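PDB 5IRB: RTX-adhesin from Marinomonas primoryensis, which helps bind its Antarctic bacterium to diatoms and ice, this piece being a string of calcium-binding beta domains from the far longer adhesin. Local coordinates for residues N9-V15 against A98-F104; A26-L32 against A70-S75; T47-N51 against D77-D83; K107-A112 against D192-Y198. One frame throughout, in Å; residues are numbered along the deposited sequence.

Interaction 1: residues N9-V15 against A98-F104; sequences NLDIDPV and ADSTESF
Ala98 CB meets Leu10 CB at 4.3 Å where two strands run the same way at 23°. Their axes come no closer than 5.9 Å, too wide for a regular backbone ladder. At Asp99 a water bridges the gap, accepting from Leu10 N and donating to Asp99 O. Ser100 lays its CB against Leu10 CG, and its OG, swung anti to the backbone N (chi1 -170°), comes to 3.0 Å from Leu10 O; a hydrogen bond is plausible, although the one proton has another acceptor within range. The tip of Ile12 reaches the backbone of Thr101, with CD1 at 3.6 Å from Thr101 C. Glu102 CB touches both Ile12 CD1 and Ile12 CG2, after which a bend at chi2 (62°) carries its chain past Ile12 in the opposite direction. Glu102 OE1 ends 3.3 Å from Ile12 O, a meeting of two acceptors and not a hydrogen bond. One water accepts from Ile12 N and probably donates to Glu102 OE1, while another accepts from Val15 N and donates to OE2 and Ser103 O. Phe104 CB rests on Val15 CG2 at 4.0 Å, and both residues also pack on Ile21. Ile12 and Glu102 belong to a magnesium site known for this protein, with no ion modelled at this chain; it lies where strands of the two facing sheets of a beta-sandwich meet at their edges.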
loop_
_atom_site.group_PDB
_atom_site.type_symbol
_atom_site.label_atom_id
_atom_site.label_comp_id
_atom_site.label_asym_id
_atom_site.label_seq_id
_atom_site.Cartn_x
_atom_site.Cartn_y
_atom_site.Cartn_z
ATOM N N ASN A 9 -53.730 0.250 -17.647
ATOM C CA ASN A 9 -52.640 -0.109 -16.759
ATOM C C ASN A 9 -51.358 0.581 -17.233
ATOM O O ASN A 9 -51.059 0.578 -18.422
ATOM C CB ASN A 9 -52.461 -1.630 -16.712
ATOM C CG ASN A 9 -51.574 -2.081 -15.561
ATOM O OD1 ASN A 9 -52.039 -2.235 -14.431
ATOM N ND2 ASN A 9 -50.291 -2.300 -15.843
ATOM N N LEU A 10 -50.592 1.139 -16.302
ATOM C CA LEU A 10 -49.390 1.892 -16.637
ATOM C C LEU A 10 -48.158 1.192 -16.076
ATOM O O LEU A 10 -48.086 0.926 -14.881
ATOM C CB LEU A 10 -49.463 3.306 -16.065
ATOM C CG LEU A 10 -48.242 4.233 -16.211
ATOM C CD1 LEU A 10 -47.924 4.493 -17.673
ATOM C CD2 LEU A 10 -48.439 5.545 -15.463
ATOM N N ASP A 11 -47.206 0.871 -16.945
ATOM C CA ASP A 11 -45.957 0.254 -16.510
ATOM C C ASP A 11 -44.779 1.109 -16.884
ATOM O O ASP A 11 -44.761 1.731 -17.950
ATOM C CB ASP A 11 -45.758 -1.132 -17.120
ATOM C CG ASP A 11 -46.546 -2.209 -16.409
ATOM O OD1 ASP A 11 -46.141 -2.595 -15.286
ATOM O OD2 ASP A 11 -47.551 -2.688 -16.974
ATOM N N ILE A 12 -43.785 1.104 -15.998
ATOM C CA ILE A 12 -42.511 1.768 -16.216
ATOM C C ILE A 12 -41.459 0.678 -16.356
ATOM O O ILE A 12 -41.401 -0.236 -15.530
ATOM C CB ILE A 12 -42.158 2.724 -15.057
ATOM C CG1 ILE A 12 -43.334 3.673 -14.770
ATOM C CG2 ILE A 12 -40.871 3.491 -15.346
ATOM C CD1 ILE A 12 -43.386 4.180 -13.333
ATOM N N ASP A 13 -40.667 0.735 -17.422
ATOM C CA ASP A 13 -39.567 -0.214 -17.605
ATOM C C ASP A 13 -38.477 0.043 -16.571
ATOM O O ASP A 13 -38.359 1.166 -16.075
ATOM C CB ASP A 13 -38.987 -0.096 -19.017
ATOM C CG ASP A 13 -40.003 -0.398 -20.093
ATOM O OD1 ASP A 13 -40.783 -1.357 -19.928
ATOM O OD2 ASP A 13 -40.042 0.337 -21.099
ATOM N N PRO A 14 -37.667 -0.986 -16.253
ATOM C CA PRO A 14 -36.533 -0.812 -15.337
ATOM C C PRO A 14 -35.669 0.375 -15.740
ATOM O O PRO A 14 -35.361 0.534 -16.918
ATOM C CB PRO A 14 -35.768 -2.127 -15.480
ATOM C CG PRO A 14 -36.847 -3.125 -15.787
ATOM C CD PRO A 14 -37.826 -2.394 -16.671
ATOM N N VAL A 15 -35.307 1.203 -14.767
ATOM C CA VAL A 15 -34.547 2.410 -15.032
ATOM C C VAL A 15 -33.150 2.136 -15.605
ATOM O O VAL A 15 -32.337 1.449 -14.975
ATOM C CB VAL A 15 -34.444 3.263 -13.766
ATOM C CG1 VAL A 15 -33.523 4.441 -14.002
ATOM C CG2 VAL A 15 -35.845 3.728 -13.342
ATOM N N ALA A 98 -54.543 6.096 -14.945
ATOM C CA ALA A 98 -53.905 5.116 -14.058
ATOM C C ALA A 98 -52.652 5.695 -13.402
ATOM O O ALA A 98 -52.177 6.747 -13.823
ATOM C CB ALA A 98 -53.560 3.848 -14.825
ATOM N N ASP A 99 -52.158 5.006 -12.367
ATOM C CA ASP A 99 -50.957 5.382 -11.624
ATOM C C ASP A 99 -49.934 4.264 -11.681
ATOM O O ASP A 99 -50.275 3.118 -11.938
ATOM C CB ASP A 99 -51.244 5.636 -10.133
ATOM C CG ASP A 99 -52.059 6.877 -9.883
ATOM O OD1 ASP A 99 -51.802 7.915 -10.528
ATOM O OD2 ASP A 99 -52.950 6.816 -9.007
ATOM N N SER A 100 -48.683 4.586 -11.371
ATOM C CA SER A 100 -47.684 3.543 -11.248
ATOM C C SER A 100 -46.463 4.099 -10.528
ATOM O O SER A 100 -46.304 5.318 -10.394
ATOM C CB SER A 100 -47.288 3.005 -12.622
ATOM O OG SER A 100 -46.487 1.847 -12.493
ATOM N N THR A 101 -45.604 3.205 -10.073
ATOM C CA THR A 101 -44.339 3.617 -9.490
ATOM C C THR A 101 -43.264 2.685 -10.014
ATOM O O THR A 101 -43.567 1.584 -10.491
ATOM C CB THR A 101 -44.334 3.593 -7.947
ATOM O OG1 THR A 101 -44.551 2.251 -7.504
ATOM C CG2 THR A 101 -45.420 4.519 -7.364
ATOM N N GLU A 102 -42.013 3.148 -9.909
ATOM C CA GLU A 102 -40.837 2.386 -10.268
ATOM C C GLU A 102 -39.704 2.751 -9.317
ATOM O O GLU A 102 -39.260 3.895 -9.262
ATOM C CB GLU A 102 -40.429 2.673 -11.719
ATOM C CG GLU A 102 -39.328 1.759 -12.255
ATOM C CD GLU A 102 -39.741 0.310 -12.276
ATOM O OE1 GLU A 102 -40.957 0.044 -12.308
ATOM O OE2 GLU A 102 -38.848 -0.566 -12.252
ATOM N N SER A 103 -39.267 1.771 -8.546
ATOM C CA SER A 103 -38.102 1.945 -7.693
ATOM C C SER A 103 -36.821 1.636 -8.452
ATOM O O SER A 103 -36.821 0.932 -9.467
ATOM C CB SER A 103 -38.206 1.065 -6.454
ATOM O OG SER A 103 -38.038 -0.298 -6.781
ATOM N N PHE A 104 -35.727 2.214 -7.980
ATOM C CA PHE A 104 -34.440 2.013 -8.623
ATOM C C PHE A 104 -33.360 2.163 -7.568
ATOM O O PHE A 104 -33.643 2.555 -6.432
ATOM C CB PHE A 104 -34.244 2.979 -9.791
ATOM C CG PHE A 104 -34.333 4.417 -9.405
ATOM C CD1 PHE A 104 -35.567 5.041 -9.277
ATOM C CD2 PHE A 104 -33.188 5.153 -9.166
ATOM C CE1 PHE A 104 -35.655 6.362 -8.918
ATOM C CE2 PHE A 104 -33.267 6.475 -8.805
ATOM C CZ PHE A 104 -34.507 7.085 -8.676
HETATM O O HOH W 1 -51.433 1.277 -13.499
HETATM O O HOH W 2 -43.725 0.163 -13.112
HETATM O O HOH W 3 -36.133 0.225 -12.009
#

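Interaction 2: residues A26-L32 against A70-S75; sequences AGGTVTL and AGSDLS
Thr29 and Ala70 form an antiparallel non-hydrogen-bonded pair with their CA atoms 4.8 Å apart, and from there helix 71-75 leads off at 76° to strand 29-32. The side chains of the pair diverge, leaving the junction to backbone groups. Gly71 N donates to Gly28 O at 2.8 Å; the donor lies near the axis of that carbonyl, although the bond is bent at the hydrogen (145°). Gly71 has no side chain, and the carbonyl oxygens of Ala26 and Gly28 crowd in where one would begin. A water donates one proton to Ala26 O and the other to Gly28 O while accepting from Ser72 N, the last at 2.9 Å. Ala70, at the N-cap position, starts the helical bonding through its carbonyl, which accepts from Leu74 N.

Beneath this polar rim the side chains are apolar. Leu74 holds CG anti to its carbonyl carbon (chi1 -72°), a torsion that brings its branched end across Val30 at a slant, Leu74 CD1 lying 3.8 Å from Val30 CG1. On the other branch, Leu74 CD2 is 4.3 Å from Leu32 CD1. Val30 CG2 also covers the bare CA of Gly71 at 4.1 Å. Farther along, Ala26 CB touches Ser75 CB at 3.9 Å. Phe104, Ile50 and Val69 also pack on Leu74.

The first two amides of the helix, which have no acceptor within their own turn, are therefore met by a loop carbonyl and a water with both protons engaged, while Leu74 supplies the hydrophobic side of the junction.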
loop_
_atom_site.group_PDB
_atom_site.type_symbol
_atom_site.label_atom_id
_atom_site.label_comp_id
_atom_site.label_asym_id
_atom_site.label_seq_id
_atom_site.Cartn_x
_atom_site.Cartn_y
_atom_site.Cartn_z
ATOM N N ALA A 26 -26.050 9.532 -13.685
ATOM C CA ALA A 26 -26.439 10.673 -12.853
ATOM C C ALA A 26 -25.969 12.025 -13.392
ATOM O O ALA A 26 -26.656 13.046 -13.234
ATOM C CB ALA A 26 -25.914 10.476 -11.431
ATOM N N GLY A 27 -24.799 12.042 -14.019
ATOM C CA GLY A 27 -24.276 13.281 -14.550
ATOM C C GLY A 27 -24.813 13.701 -15.902
ATOM O O GLY A 27 -24.405 14.737 -16.423
ATOM N N GLY A 28 -25.733 12.931 -16.483
ATOM C CA GLY A 28 -26.281 13.315 -17.776
ATOM C C GLY A 28 -27.796 13.226 -17.837
ATOM O O GLY A 28 -28.471 13.259 -16.813
ATOM N N THR A 29 -28.334 13.056 -19.041
ATOM C CA THR A 29 -29.758 12.825 -19.184
ATOM C C THR A 29 -30.033 11.328 -19.353
ATOM O O THR A 29 -29.200 10.588 -19.875
ATOM C CB THR A 29 -30.334 13.595 -20.379
ATOM O OG1 THR A 29 -29.781 13.063 -21.587
ATOM C CG2 THR A 29 -29.996 15.095 -20.270
ATOM N N VAL A 30 -31.197 10.895 -18.874
ATOM C CA VAL A 30 -31.569 9.488 -18.861
ATOM C C VAL A 30 -32.949 9.310 -19.525
ATOM O O VAL A 30 -33.837 10.135 -19.335
ATOM C CB VAL A 30 -31.576 8.951 -17.415
ATOM C CG1 VAL A 30 -32.193 7.576 -17.347
ATOM C CG2 VAL A 30 -30.131 8.935 -16.834
ATOM N N THR A 31 -33.110 8.242 -20.303
ATOM C CA THR A 31 -34.371 7.923 -20.935
ATOM C C THR A 31 -35.138 6.872 -20.158
ATOM O O THR A 31 -34.662 5.751 -19.972
ATOM C CB THR A 31 -34.150 7.435 -22.360
ATOM O OG1 THR A 31 -33.478 8.464 -23.089
ATOM C CG2 THR A 31 -35.495 7.134 -23.037
ATOM N N LEU A 32 -36.310 7.262 -19.667
ATOM C CA LEU A 32 -37.197 6.356 -18.973
ATOM C C LEU A 32 -38.294 5.982 -19.955
ATOM O O LEU A 32 -38.656 6.785 -20.803
ATOM C CB LEU A 32 -37.776 7.028 -17.732
ATOM C CG LEU A 32 -36.773 7.523 -16.690
ATOM C CD1 LEU A 32 -37.487 8.161 -15.506
ATOM C CD2 LEU A 32 -35.891 6.374 -16.223
ATOM N N ALA A 70 -33.578 14.368 -16.138
ATOM C CA ALA A 70 -32.257 14.669 -15.574
ATOM C C ALA A 70 -31.756 13.526 -14.680
ATOM O O ALA A 70 -32.397 13.148 -13.703
ATOM C CB ALA A 70 -32.296 15.982 -14.806
ATOM N N GLY A 71 -30.588 12.988 -15.003
ATOM C CA GLY A 71 -29.956 12.033 -14.097
ATOM C C GLY A 71 -29.849 12.564 -12.673
ATOM O O GLY A 71 -30.017 11.812 -11.716
ATOM N N SER A 72 -29.668 13.875 -12.537
ATOM C CA SER A 72 -29.492 14.506 -11.227
ATOM C C SER A 72 -30.752 14.398 -10.388
ATOM O O SER A 72 -30.672 14.211 -9.173
ATOM C CB SER A 72 -29.103 15.984 -11.377
ATOM O OG SER A 72 -30.179 16.758 -11.898
ATOM N N ASP A 73 -31.916 14.474 -11.044
ATOM C CA ASP A 73 -33.181 14.278 -10.353
ATOM C C ASP A 73 -33.357 12.838 -9.904
ATOM O O ASP A 73 -33.830 12.593 -8.801
ATOM C CB ASP A 73 -34.347 14.731 -11.237
ATOM C CG ASP A 73 -34.412 16.236 -11.353
ATOM O OD1 ASP A 73 -34.001 16.911 -10.384
ATOM O OD2 ASP A 73 -34.850 16.750 -12.400
ATOM N N LEU A 74 -32.953 11.887 -10.735
ATOM C CA LEU A 74 -33.004 10.489 -10.327
ATOM C C LEU A 74 -32.040 10.253 -9.146
ATOM O O LEU A 74 -32.402 9.653 -8.133
ATOM C CB LEU A 74 -32.652 9.568 -11.507
ATOM C CG LEU A 74 -33.668 9.410 -12.645
ATOM C CD1 LEU A 74 -33.030 8.792 -13.885
ATOM C CD2 LEU A 74 -34.824 8.553 -12.144
ATOM N N SER A 75 -30.835 10.797 -9.248
ATOM C CA SER A 75 -29.843 10.592 -8.204
ATOM C C SER A 75 -30.277 11.227 -6.875
ATOM O O SER A 75 -30.105 10.634 -5.806
ATOM C CB SER A 75 -28.498 11.165 -8.656
ATOM O OG SER A 75 -27.547 11.070 -7.616
HETATM O O HOH W 4 -28.256 15.096 -14.764
#

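Interaction 3: residues T47-N51 against D77-D83; sequences TLVIN and DSDRIVD. With CA (calcium ion), chain H.
Val49 N donates to Asp83 O at 2.8 Å, and Asp83 N returns a weak bond to Val49 O, making these residues an antiparallel hydrogen-bonded pair. Val49 O also accepts from a calcium-bound water that donates its other proton to Asp83 OD2. A second calcium water serves Asp79 OD2 and Asp83 OD2, so Asp83 acts on the metal from the second shell. On the inner face Val82 CG1 lies 4.0 Å from Ile50 CG1.

Strands 43-50 and 81-89 are neighbours in the five-stranded sheet, and the type I turn from Asp77 to Arg80, with Ile81 after it, wraps the calcium ion. The ion has seven ligand atoms: both oxygens of Asp77 (OD1 2.4 Å, OD2 2.6 Å), Asp79 OD1, Ile81 O and three waters. With CG anti to the backbone N (chi1 179°), the Asp77 carboxylate reaches both the ion and Asn51 N, which donates to Asp77 OD1 at 2.9 Å through the anti lone pair, in a nearly straight bond (165°). Ile81 N donates to Asp77 OD2 at 2.9 Å and also to Asp79 OD1, closing an Asx turn. Asp77 O takes Arg80 N and Arg80 NH1 from opposite faces of its plane, and NH1 also reaches Ser75 O.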
loop_
_atom_site.group_PDB
_atom_site.type_symbol
_atom_site.label_atom_id
_atom_site.label_comp_id
_atom_site.label_asym_id
_atom_site.label_seq_id
_atom_site.Cartn_x
_atom_site.Cartn_y
_atom_site.Cartn_z
ATOM N N THR A 47 -47.344 11.442 -17.110
ATOM C CA THR A 47 -46.695 12.374 -16.203
ATOM C C THR A 47 -45.829 11.617 -15.191
ATOM O O THR A 47 -46.300 10.694 -14.523
ATOM C CB THR A 47 -47.733 13.243 -15.475
ATOM O OG1 THR A 47 -48.494 13.967 -16.453
ATOM C CG2 THR A 47 -47.056 14.241 -14.537
ATOM N N LEU A 48 -44.566 12.031 -15.082
ATOM C CA LEU A 48 -43.615 11.436 -14.144
ATOM C C LEU A 48 -43.189 12.491 -13.149
ATOM O O LEU A 48 -42.985 13.638 -13.527
ATOM C CB LEU A 48 -42.358 10.939 -14.851
ATOM C CG LEU A 48 -42.311 9.890 -15.953
ATOM C CD1 LEU A 48 -40.863 9.486 -16.176
ATOM C CD2 LEU A 48 -43.132 8.685 -15.584
ATOM N N VAL A 49 -43.017 12.111 -11.888
ATOM C CA VAL A 49 -42.448 13.046 -10.917
ATOM C C VAL A 49 -41.206 12.438 -10.300
ATOM O O VAL A 49 -41.230 11.303 -9.839
ATOM C CB VAL A 49 -43.451 13.447 -9.811
ATOM C CG1 VAL A 49 -42.781 14.397 -8.805
ATOM C CG2 VAL A 49 -44.696 14.091 -10.428
ATOM N N ILE A 50 -40.126 13.210 -10.281
ATOM C CA ILE A 50 -38.847 12.739 -9.774
ATOM C C ILE A 50 -38.149 13.906 -9.125
ATOM O O ILE A 50 -37.948 14.954 -9.752
ATOM C CB ILE A 50 -37.929 12.171 -10.892
ATOM C CG1 ILE A 50 -38.635 11.086 -11.711
ATOM C CG2 ILE A 50 -36.638 11.642 -10.306
ATOM C CD1 ILE A 50 -38.137 10.999 -13.133
ATOM N N ASN A 51 -37.802 13.722 -7.856
ATOM C CA ASN A 51 -37.117 14.753 -7.071
ATOM C C ASN A 51 -37.933 16.053 -7.083
ATOM O O ASN A 51 -37.384 17.147 -7.195
ATOM C CB ASN A 51 -35.691 14.955 -7.619
ATOM C CG ASN A 51 -34.834 15.905 -6.757
ATOM O OD1 ASN A 51 -34.919 15.889 -5.537
ATOM N ND2 ASN A 51 -34.006 16.712 -7.405
ATOM N N ASP A 77 -33.484 11.892 -6.000
ATOM C CA ASP A 77 -34.854 11.549 -5.596
ATOM C C ASP A 77 -34.832 10.798 -4.266
ATOM O O ASP A 77 -34.293 9.692 -4.168
ATOM C CB ASP A 77 -35.553 10.712 -6.685
ATOM C CG ASP A 77 -36.979 10.314 -6.309
ATOM O OD1 ASP A 77 -37.923 11.133 -6.512
ATOM O OD2 ASP A 77 -37.153 9.168 -5.806
ATOM N N SER A 78 -35.454 11.405 -3.257
ATOM C CA SER A 78 -35.296 10.954 -1.871
ATOM C C SER A 78 -35.622 9.477 -1.657
ATOM O O SER A 78 -34.865 8.785 -0.979
ATOM C CB SER A 78 -36.135 11.806 -0.922
ATOM O OG SER A 78 -37.393 12.088 -1.491
ATOM N N ASP A 79 -36.730 8.977 -2.208
ATOM C CA ASP A 79 -37.055 7.582 -1.932
ATOM C C ASP A 79 -36.632 6.622 -3.035
ATOM O O ASP A 79 -36.950 5.443 -2.961
ATOM C CB ASP A 79 -38.548 7.416 -1.633
ATOM C CG ASP A 79 -39.435 7.859 -2.785
ATOM O OD1 ASP A 79 -38.922 8.371 -3.789
ATOM O OD2 ASP A 79 -40.657 7.702 -2.668
ATOM N N ARG A 80 -35.896 7.115 -4.029
ATOM C CA ARG A 80 -35.493 6.286 -5.172
ATOM C C ARG A 80 -36.711 5.601 -5.812
ATOM O O ARG A 80 -36.677 4.418 -6.151
ATOM C CB ARG A 80 -34.427 5.250 -4.768
ATOM C CG ARG A 80 -32.987 5.821 -4.639
ATOM C CD ARG A 80 -32.743 6.537 -3.324
ATOM N NE ARG A 80 -31.321 6.857 -3.129
ATOM C CZ ARG A 80 -30.714 7.945 -3.600
ATOM N NH1 ARG A 80 -31.393 8.855 -4.292
ATOM N NH2 ARG A 80 -29.424 8.138 -3.375
ATOM N N ILE A 81 -37.799 6.358 -5.927
ATOM C CA ILE A 81 -39.014 5.887 -6.606
ATOM C C ILE A 81 -39.490 6.939 -7.584
ATOM O O ILE A 81 -39.631 8.107 -7.220
ATOM C CB ILE A 81 -40.169 5.578 -5.627
ATOM C CG1 ILE A 81 -39.798 4.458 -4.663
ATOM C CG2 ILE A 81 -41.436 5.177 -6.383
ATOM C CD1 ILE A 81 -40.698 4.429 -3.461
ATOM N N VAL A 82 -39.704 6.514 -8.824
ATOM C CA VAL A 82 -40.360 7.332 -9.826
ATOM C C VAL A 82 -41.884 7.190 -9.630
ATOM O O VAL A 82 -42.399 6.078 -9.677
ATOM C CB VAL A 82 -39.970 6.897 -11.244
ATOM C CG1 VAL A 82 -40.749 7.717 -12.282
ATOM C CG2 VAL A 82 -38.463 7.023 -11.465
ATOM N N ASP A 83 -42.595 8.299 -9.413
ATOM C CA ASP A 83 -44.067 8.278 -9.415
ATOM C C ASP A 83 -44.590 8.646 -10.802
ATOM O O ASP A 83 -44.166 9.643 -11.391
ATOM C CB ASP A 83 -44.650 9.232 -8.358
ATOM C CG ASP A 83 -44.124 8.958 -6.940
ATOM O OD1 ASP A 83 -44.135 7.790 -6.481
ATOM O OD2 ASP A 83 -43.719 9.931 -6.263
HETATM CA CA CA H . -39.630 9.775 -5.545
HETATM O O HOH W 5 -41.079 11.259 -7.033
HETATM O O HOH W 6 -39.456 11.653 -3.854
HETATM O O HOH W 7 -41.822 9.155 -4.598
#

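Interaction 4: residues K107-A112 against D192-Y198; sequences KTSSRA and DSAGNPY
Asn196 ND2 donates to Lys107 O at 2.7 Å, one of the hydrogen bonds that hold linker 107-112 to the turn between strands 183-191 and 197-208. Lys107 O lies close to the amide plane of Asn196, while ND2 stands 44° out of the plane of the Lys107 carbonyl. With its other N-H, Asn196 ND2 reaches Asp192 OD2 at 3.1 Å, on the syn lone pair. Ser110 OG donates to Asp192 OD2 at 2.6 Å from the anti side, so two donors grip that oxygen. Asp192 OD1 faces its own turn instead, accepting from Asn196 N at 2.7 Å and weakly from Ala194 N. With chi1 at 72°, Asp192 CG sits between its backbone N and carbonyl carbon, and the carboxylate is tucked over the turn. A water accepts from Ser110 N and donates to Pro197 O.

Charge plays a looser part: Lys107 slides past Asp192 the opposite way, leaving Lys107 NZ 4.2 Å from Asp192 OD2, beyond a salt bridge.

Among carbon contacts, Ala112 CB, 3.5 Å from Tyr198 CD1, and Ser110 CB both approach the Tyr198 ring, while Ala194 CB touches Lys107 CG at 4.2 Å. Tyr198 turns its hydroxyl to Asp148.

Since Asn196 OD1 also accepts from Ala23 N of the preceding domain, one amide ties together that domain, the linker and the turn. The several donors and the nearby lysine probably keep Asp192 ionised, consistent with a fixed joint between successive domains.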
loop_
_atom_site.group_PDB
_atom_site.type_symbol
_atom_site.label_atom_id
_atom_site.label_comp_id
_atom_site.label_asym_id
_atom_site.label_seq_id
_atom_site.Cartn_x
_atom_site.Cartn_y
_atom_site.Cartn_z
ATOM N N LYS A 107 -26.158 4.213 -7.136
ATOM C CA LYS A 107 -24.804 3.781 -6.784
ATOM C C LYS A 107 -23.816 4.564 -7.623
ATOM O O LYS A 107 -23.442 4.136 -8.708
ATOM C CB LYS A 107 -24.638 2.279 -7.029
ATOM C CG LYS A 107 -23.319 1.666 -6.529
ATOM C CD LYS A 107 -23.123 1.773 -5.030
ATOM C CE LYS A 107 -21.782 1.140 -4.616
ATOM N NZ LYS A 107 -21.709 -0.295 -5.049
ATOM N N THR A 108 -23.412 5.727 -7.128
ATOM C CA THR A 108 -22.604 6.616 -7.933
ATOM C C THR A 108 -21.128 6.649 -7.533
ATOM O O THR A 108 -20.319 7.252 -8.233
ATOM C CB THR A 108 -23.141 8.039 -7.835
ATOM O OG1 THR A 108 -23.213 8.390 -6.450
ATOM C CG2 THR A 108 -24.546 8.140 -8.458
ATOM N N SER A 109 -20.780 6.006 -6.422
ATOM C CA SER A 109 -19.376 5.753 -6.117
ATOM C C SER A 109 -19.180 4.544 -5.212
ATOM O O SER A 109 -20.140 3.955 -4.716
ATOM C CB SER A 109 -18.727 6.984 -5.477
ATOM O OG SER A 109 -19.376 7.320 -4.268
ATOM N N SER A 110 -17.915 4.175 -5.022
ATOM C CA SER A 110 -17.544 3.047 -4.181
ATOM C C SER A 110 -16.259 3.435 -3.466
ATOM O O SER A 110 -15.606 4.405 -3.845
ATOM C CB SER A 110 -17.366 1.758 -4.981
ATOM O OG SER A 110 -18.629 1.182 -5.289
ATOM N N ARG A 111 -15.920 2.712 -2.410
ATOM C CA ARG A 111 -14.741 3.073 -1.624
ATOM C C ARG A 111 -13.741 1.947 -1.672
ATOM O O ARG A 111 -14.091 0.773 -1.523
ATOM C CB ARG A 111 -15.103 3.370 -0.175
ATOM C CG ARG A 111 -16.059 4.546 -0.005
ATOM C CD ARG A 111 -16.760 4.479 1.354
ATOM N NE ARG A 111 -15.780 4.820 2.377
ATOM C CZ ARG A 111 -15.724 4.300 3.602
ATOM N NH1 ARG A 111 -16.627 3.405 4.012
ATOM N NH2 ARG A 111 -14.762 4.703 4.427
ATOM N N ALA A 112 -12.484 2.321 -1.872
ATOM C CA ALA A 112 -11.392 1.360 -1.937
ATOM C C ALA A 112 -10.298 1.796 -0.972
ATOM O O ALA A 112 -9.955 2.979 -0.903
ATOM C CB ALA A 112 -10.842 1.268 -3.334
ATOM N N ASP A 192 -16.298 -0.446 -9.916
ATOM C CA ASP A 192 -17.267 -1.203 -9.144
ATOM C C ASP A 192 -18.298 -1.873 -10.065
ATOM O O ASP A 192 -18.238 -1.695 -11.279
ATOM C CB ASP A 192 -17.906 -0.307 -8.061
ATOM C CG ASP A 192 -18.883 0.750 -8.604
ATOM O OD1 ASP A 192 -19.315 0.715 -9.793
ATOM O OD2 ASP A 192 -19.212 1.650 -7.785
ATOM N N SER A 193 -19.222 -2.649 -9.506
ATOM C CA SER A 193 -20.169 -3.399 -10.345
ATOM C C SER A 193 -21.128 -2.510 -11.138
ATOM O O SER A 193 -21.749 -2.969 -12.104
ATOM C CB SER A 193 -21.008 -4.368 -9.505
ATOM O OG SER A 193 -21.811 -3.659 -8.576
ATOM N N ALA A 194 -21.275 -1.257 -10.722
ATOM C CA ALA A 194 -22.111 -0.318 -11.474
ATOM C C ALA A 194 -21.302 0.447 -12.505
ATOM O O ALA A 194 -21.843 1.289 -13.204
ATOM C CB ALA A 194 -22.807 0.647 -10.533
ATOM N N GLY A 195 -20.004 0.181 -12.590
ATOM C CA GLY A 195 -19.173 0.852 -13.575
ATOM C C GLY A 195 -18.446 2.101 -13.075
ATOM O O GLY A 195 -17.754 2.775 -13.848
ATOM N N ASN A 196 -18.559 2.419 -11.789
ATOM C CA ASN A 196 -17.908 3.624 -11.328
ATOM C C ASN A 196 -16.444 3.325 -11.097
ATOM O O ASN A 196 -16.099 2.330 -10.438
ATOM C CB ASN A 196 -18.531 4.136 -10.032
ATOM C CG ASN A 196 -20.009 4.408 -10.168
ATOM O OD1 ASN A 196 -20.447 5.155 -11.058
ATOM N ND2 ASN A 196 -20.795 3.799 -9.289
ATOM N N PRO A 197 -15.567 4.187 -11.620
ATOM C CA PRO A 197 -14.161 3.949 -11.286
ATOM C C PRO A 197 -13.938 4.328 -9.845
ATOM O O PRO A 197 -14.660 5.167 -9.313
ATOM C CB PRO A 197 -13.404 4.866 -12.239
ATOM C CG PRO A 197 -14.387 5.920 -12.625
ATOM C CD PRO A 197 -15.746 5.289 -12.577
ATOM N N TYR A 198 -12.956 3.709 -9.207
ATOM C CA TYR A 198 -12.574 4.111 -7.868
ATOM C C TYR A 198 -11.071 4.045 -7.740
ATOM O O TYR A 198 -10.382 3.425 -8.558
ATOM C CB TYR A 198 -13.237 3.230 -6.817
ATOM C CG TYR A 198 -12.984 1.741 -6.985
ATOM C CD1 TYR A 198 -11.710 1.177 -6.763
ATOM C CD2 TYR A 198 -14.020 0.895 -7.360
ATOM C CE1 TYR A 198 -11.499 -0.201 -6.923
ATOM C CE2 TYR A 198 -13.822 -0.461 -7.517
ATOM C CZ TYR A 198 -12.573 -1.014 -7.298
ATOM O OH TYR A 198 -12.426 -2.382 -7.474
HETATM O O HOH W 8 -16.173 5.553 -6.760
#

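How the interactions relate
Interactions 1, 2 and 3 lie in the first domain. Interactions 1 and 3 have centres about 10 Å apart and share a sheet, strand 95-106 bonding to strand 81-89 through Val82 N and Glu102 O (2.7 Å). Interaction 2 joins interaction 3 between helix 71-76 and the end of strand 43-50, where Asn51 ND2 lies 3.0 Å from Asp73 OD1, and at the calcium turn, through Ser75 O and Arg80 NH1 (2.7 Å). It meets interaction 1 where Phe104 CE2 packs on Leu74 O at 3.4 Å. Interaction 4 joins this domain to the next; its centre is about 17 Å from that of interaction 2, which it touches through Thr108 CG2 and Ala26 CB (4.0 Å). The nearest atom of the Tyr198 side chain is about 4 Å from another calcium ion.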